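Local coordinates for protein glucuronoarabinoxylan endo-1,4-beta-xylanase (Clostridium papyrosolvens, PDB 4FMV) that probably hydrolyses internal beta-1,4 linkages in xylan through a family 30 (beta/alpha)8-barrel catalytic module, at residues D31-M34 with N35-G39; G278-Y281 with K282-V286. All blocks are in the same frame, centred on the assembly; numbering follows the deposited sequence.

Contact 1: residues D31-M34 with N35-G39; sequences DYVM and NSLYG
Met34 and Tyr38, one turn apart on helix 31-40, lie side by side and point the same way. The methionine chain runs back beside its own backbone N (chi1 -62°) and then bends at chi2 and chi3, which carries the sulfur and methyl along to the tyrosine. Its CE ends 3.7 Å from Tyr38 CD1, and SD stands 5.0 Å from the centroid of the Tyr38 ring, an oblique Met-aromatic contact. A flexible, unbranched thioether suits this place because it can fold against a ring that is itself fixed at its far end, where Tyr38 OH is hydrogen-bonded to Ile45 O. On another side of the helix the branched Val33 and Leu37 run alongside each other, with Val33 CG1 4.2 Å from Leu37 CD1.

Asp31 and Asn35 form a more exposed, polar side. Water 1 bridges these two short side chains, 2.7 Å from Asp31 OD1 and 2.5 Å from Asn35 OD1; Asn35 OD1 also receives a weak hydrogen bond from Lys79 NZ. Ser36, by contrast, is buried, and its compact side chain fits beside Tyr32, with OG 3.8 Å from Tyr32 CE1.

The backbone bonds of the first turns are regular, and Asn35 N reaches Asp31 O at 2.7 Å. Met34 O accepts from Tyr38 N and, weakly, from Gly39 N at 3.5 Å, the sign of a wider pi-type turn. Gly39 fits this turn because a beta carbon there would collide with Asn35 O.

Helix 31-40 connects the parallel barrel strands 11-22 and 45-49. Met34 and Tyr38 pack on Leu46 of strand 45-49, Leu37 meets Ile267, and Met34 and Tyr38 also touch Ala76 of helix 67-78.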
loop_
_atom_site.group_PDB
_atom_site.type_symbol
_atom_site.label_atom_id
_atom_site.label_comp_id
_atom_site.label_asym_id
_atom_site.label_seq_id
_atom_site.Cartn_x
_atom_site.Cartn_y
_atom_site.Cartn_z
ATOM N N ASP A 31 18.326 -3.056 -11.587
ATOM C CA ASP A 31 18.589 -1.778 -10.948
ATOM C C ASP A 31 17.819 -0.682 -11.670
ATOM O O ASP A 31 17.301 0.225 -11.037
ATOM C CB ASP A 31 20.081 -1.429 -10.964
ATOM C CG ASP A 31 20.802 -1.878 -9.704
ATOM O OD1 ASP A 31 20.248 -1.729 -8.590
ATOM O OD2 ASP A 31 21.925 -2.389 -9.838
ATOM N N TYR A 32 17.756 -0.756 -12.998
ATOM C CA TYR A 32 17.095 0.293 -13.776
ATOM C C TYR A 32 15.653 0.524 -13.285
ATOM O O TYR A 32 15.209 1.659 -13.030
ATOM C CB TYR A 32 17.075 -0.111 -15.258
ATOM C CG TYR A 32 16.581 0.954 -16.215
ATOM C CD1 TYR A 32 16.488 2.290 -15.829
ATOM C CD2 TYR A 32 16.219 0.622 -17.522
ATOM C CE1 TYR A 32 16.061 3.265 -16.719
ATOM C CE2 TYR A 32 15.782 1.586 -18.407
ATOM C CZ TYR A 32 15.706 2.907 -18.003
ATOM O OH TYR A 32 15.269 3.857 -18.899
ATOM N N VAL A 33 14.905 -0.557 -13.181
ATOM C CA VAL A 33 13.497 -0.437 -12.806
ATOM C C VAL A 33 13.320 0.017 -11.351
ATOM O O VAL A 33 12.491 0.884 -11.061
ATOM C CB VAL A 33 12.769 -1.746 -13.063
ATOM C CG1 VAL A 33 11.360 -1.718 -12.426
ATOM C CG2 VAL A 33 12.693 -1.981 -14.573
ATOM N N MET A 34 14.109 -0.558 -10.441
ATOM C CA MET A 34 14.096 -0.146 -9.028
ATOM C C MET A 34 14.544 1.308 -8.844
ATOM O O MET A 34 13.990 2.036 -8.004
ATOM C CB MET A 34 14.949 -1.094 -8.173
ATOM C CG MET A 34 14.416 -2.528 -8.178
ATOM S SD MET A 34 12.666 -2.659 -7.645
ATOM C CE MET A 34 12.878 -2.494 -5.865
ATOM N N ASN A 35 15.524 1.743 -9.642
ATOM C CA ASN A 35 15.988 3.143 -9.590
ATOM C C ASN A 35 14.927 4.103 -10.086
ATOM O O ASN A 35 14.771 5.204 -9.548
ATOM C CB ASN A 35 17.299 3.347 -10.378
ATOM C CG ASN A 35 18.491 2.665 -9.724
ATOM O OD1 ASN A 35 18.438 2.286 -8.549
ATOM N ND2 ASN A 35 19.583 2.503 -10.489
ATOM N N SER A 36 14.179 3.686 -11.105
ATOM C CA SER A 36 13.092 4.517 -11.617
ATOM C C SER A 36 11.972 4.632 -10.586
ATOM O O SER A 36 11.473 5.726 -10.316
ATOM C CB SER A 36 12.538 3.952 -12.931
ATOM O OG SER A 36 13.491 4.034 -13.986
ATOM N N LEU A 37 11.564 3.492 -10.032
ATOM C CA LEU A 37 10.425 3.455 -9.115
ATOM C C LEU A 37 10.773 3.916 -7.703
ATOM O O LEU A 37 10.032 4.704 -7.090
ATOM C CB LEU A 37 9.840 2.039 -9.064
ATOM C CG LEU A 37 9.212 1.580 -10.387
ATOM C CD1 LEU A 37 8.490 0.289 -10.187
ATOM C CD2 LEU A 37 8.236 2.655 -10.913
ATOM N N TYR A 38 11.858 3.363 -7.163
ATOM C CA TYR A 38 12.271 3.683 -5.806
ATOM C C TYR A 38 13.103 4.947 -5.653
ATOM O O TYR A 38 13.014 5.600 -4.611
ATOM C CB TYR A 38 12.820 2.441 -5.069
ATOM C CG TYR A 38 11.654 1.512 -4.799
ATOM C CD1 TYR A 38 11.092 0.748 -5.833
ATOM C CD2 TYR A 38 11.035 1.485 -3.556
ATOM C CE1 TYR A 38 9.985 -0.065 -5.617
ATOM C CE2 TYR A 38 9.917 0.674 -3.330
ATOM C CZ TYR A 38 9.403 -0.093 -4.362
ATOM O OH TYR A 38 8.293 -0.884 -4.138
ATOM N N GLY A 39 14.002 5.224 -6.604
ATOM C CA GLY A 39 14.624 6.545 -6.677
ATOM C C GLY A 39 13.883 7.738 -7.267
ATOM O O GLY A 39 13.484 8.643 -6.528
HETATM O O HOH W 1 18.246 -0.087 -7.735
#

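Contact 2: residues G278-Y281 with K282-V286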
loop_
_atom_site.group_PDB
_atom_site.type_symbol
_atom_site.label_atom_id
_atom_site.label_comp_id
_atom_site.label_asym_id
_atom_site.label_seq_id
_atom_site.Cartn_x
_atom_site.Cartn_y
_atom_site.Cartn_z
ATOM N N GLY A 278 12.684 -1.698 -18.568
ATOM C CA GLY A 278 12.798 -0.405 -17.918
ATOM C C GLY A 278 11.807 0.680 -18.312
ATOM O O GLY A 278 11.886 1.798 -17.786
ATOM N N THR A 279 10.867 0.363 -19.207
ATOM C CA THR A 279 9.768 1.275 -19.535
ATOM C C THR A 279 8.870 1.467 -18.301
ATOM O O THR A 279 8.597 0.508 -17.581
ATOM C CB THR A 279 8.929 0.724 -20.714
ATOM O OG1 THR A 279 9.735 0.688 -21.908
ATOM C CG2 THR A 279 7.703 1.601 -20.962
ATOM N N ILE A 280 8.436 2.702 -18.047
ATOM C CA ILE A 280 7.628 3.030 -16.866
ATOM C C ILE A 280 6.241 3.515 -17.290
ATOM O O ILE A 280 6.131 4.479 -18.039
ATOM C CB ILE A 280 8.308 4.149 -16.032
ATOM C CG1 ILE A 280 9.710 3.710 -15.588
ATOM C CG2 ILE A 280 7.457 4.509 -14.799
ATOM C CD1 ILE A 280 9.730 2.508 -14.677
ATOM N N TYR A 281 5.192 2.857 -16.808
ATOM C CA TYR A 281 3.827 3.155 -17.221
ATOM C C TYR A 281 3.262 4.387 -16.544
ATOM O O TYR A 281 3.694 4.774 -15.461
ATOM C CB TYR A 281 2.905 1.978 -16.920
ATOM C CG TYR A 281 3.210 0.727 -17.708
ATOM C CD1 TYR A 281 3.708 0.790 -19.014
ATOM C CD2 TYR A 281 3.006 -0.513 -17.148
ATOM C CE1 TYR A 281 3.966 -0.381 -19.738
ATOM C CE2 TYR A 281 3.264 -1.668 -17.848
ATOM C CZ TYR A 281 3.741 -1.607 -19.138
ATOM O OH TYR A 281 3.981 -2.795 -19.807
ATOM N N LYS A 282 2.285 5.002 -17.193
ATOM C CA LYS A 282 1.633 6.180 -16.619
ATOM C C LYS A 282 1.122 5.926 -15.202
ATOM O O LYS A 282 1.253 6.791 -14.336
ATOM C CB LYS A 282 0.511 6.677 -17.531
ATOM C CG LYS A 282 -0.130 7.991 -17.072
ATOM C CD LYS A 282 -1.021 8.550 -18.196
ATOM C CE LYS A 282 -0.173 8.859 -19.439
ATOM N NZ LYS A 282 0.679 10.057 -19.173
ATOM N N ARG A 283 0.546 4.745 -14.965
ATOM C CA ARG A 283 0.055 4.378 -13.639
ATOM C C ARG A 283 1.124 4.511 -12.557
ATOM O O ARG A 283 0.804 4.857 -11.415
ATOM C CB ARG A 283 -0.526 2.954 -13.631
ATOM C CG ARG A 283 -1.920 2.820 -14.255
ATOM C CD ARG A 283 -2.130 1.383 -14.726
ATOM N NE ARG A 283 -1.305 1.138 -15.903
ATOM C CZ ARG A 283 -0.966 -0.058 -16.361
ATOM N NH1 ARG A 283 -1.367 -1.145 -15.737
ATOM N NH2 ARG A 283 -0.203 -0.157 -17.444
ATOM N N ALA A 284 2.387 4.257 -12.906
ATOM C CA ALA A 284 3.480 4.412 -11.938
ATOM C C ALA A 284 3.598 5.860 -11.479
ATOM O O ALA A 284 3.853 6.128 -10.308
ATOM C CB ALA A 284 4.823 3.936 -12.542
ATOM N N TYR A 285 3.420 6.786 -12.414
ATOM C CA TYR A 285 3.483 8.218 -12.126
ATOM C C TYR A 285 2.264 8.690 -11.316
ATOM O O TYR A 285 2.399 9.543 -10.434
ATOM C CB TYR A 285 3.609 9.012 -13.415
ATOM C CG TYR A 285 4.887 8.719 -14.185
ATOM C CD1 TYR A 285 6.065 9.397 -13.894
ATOM C CD2 TYR A 285 4.917 7.760 -15.188
ATOM C CE1 TYR A 285 7.240 9.142 -14.596
ATOM C CE2 TYR A 285 6.100 7.492 -15.907
ATOM C CZ TYR A 285 7.253 8.182 -15.596
ATOM O OH TYR A 285 8.421 7.946 -16.284
ATOM N N VAL A 286 1.089 8.121 -11.587
ATOM C CA VAL A 286 -0.075 8.395 -10.739
ATOM C C VAL A 286 0.284 8.104 -9.274
ATOM O O VAL A 286 0.064 8.937 -8.394
ATOM C CB VAL A 286 -1.296 7.541 -11.118
ATOM C CG1 VAL A 286 -2.418 7.694 -10.024
ATOM C CG2 VAL A 286 -1.812 7.913 -12.513
#
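The backbone of Gly278-Tyr281 runs extended from Thr279 onward and then turns into helix 282-291, where Ala284 N donates to Tyr281 O at 2.9 Å, a bent bond (134° at the hydrogen) whose donor lies well above the carbonyl plane.

Ile280 brings its CG2 branch against the helix: this methyl is 3.5 Å from Ala284 CB and equally 3.5 Å from Tyr285 CE2. With CG2 anti to the backbone N, the other branch, CG1, is directed elsewhere, and a beta-branched residue can thus serve two surfaces at once. Ala284 CB meets Tyr281 O as well, at 3.2 Å, and a methyl this small lets the loop come so near the helix. The Tyr285 side chain crosses that of Ile280 at about a right angle, and its CD2 comes 3.2 Å from Tyr281 O, so the one carbonyl oxygen is approached by the ring as well as by the Ala284 methyl and N-H.

In the (beta/alpha)8 barrel this is the loop that leaves strand 261-266 and enters the helix following it.

On another side of the turn, Tyr281 and Arg283 extend in the same direction, with the ring and guanidinium planes only 14° apart. Arg283 NH2 lies 3.2 Å from Tyr281 CD2, an oblique approach near the CB end of the ring. The arginine is suited to this buried position by its several donors: NE forms a salt bridge with Asp238, and NH1 bonds to Phe235 O and Pro270 O. The long Lys282 chain, bent at chi3 and chi4, brings NZ to Asn358 OD1 and Asp354 O.

Contact 1 comes first along the chain, on the helix after strand 11-22; contact 2 follows far later, at the loop and helix after strand 261-266. Those two strands are parallel neighbours, so the barrel's closure brings early and late parts of the sequence together, with the contact centres about 11 Å apart. They meet directly: Ser36 CB lies 3.6 Å from Ile280 CD1, and Leu37 CD2 lies 4.0 Å from Ala284 CB. Gly278 CA also packs on Tyr32 and Val33. Helices 31-40 and 282-291 are therefore adjacent in the barrel's outer layer, while Lys282 and Tyr285 extend the packing to strand 347-353, beyond the barrel strands.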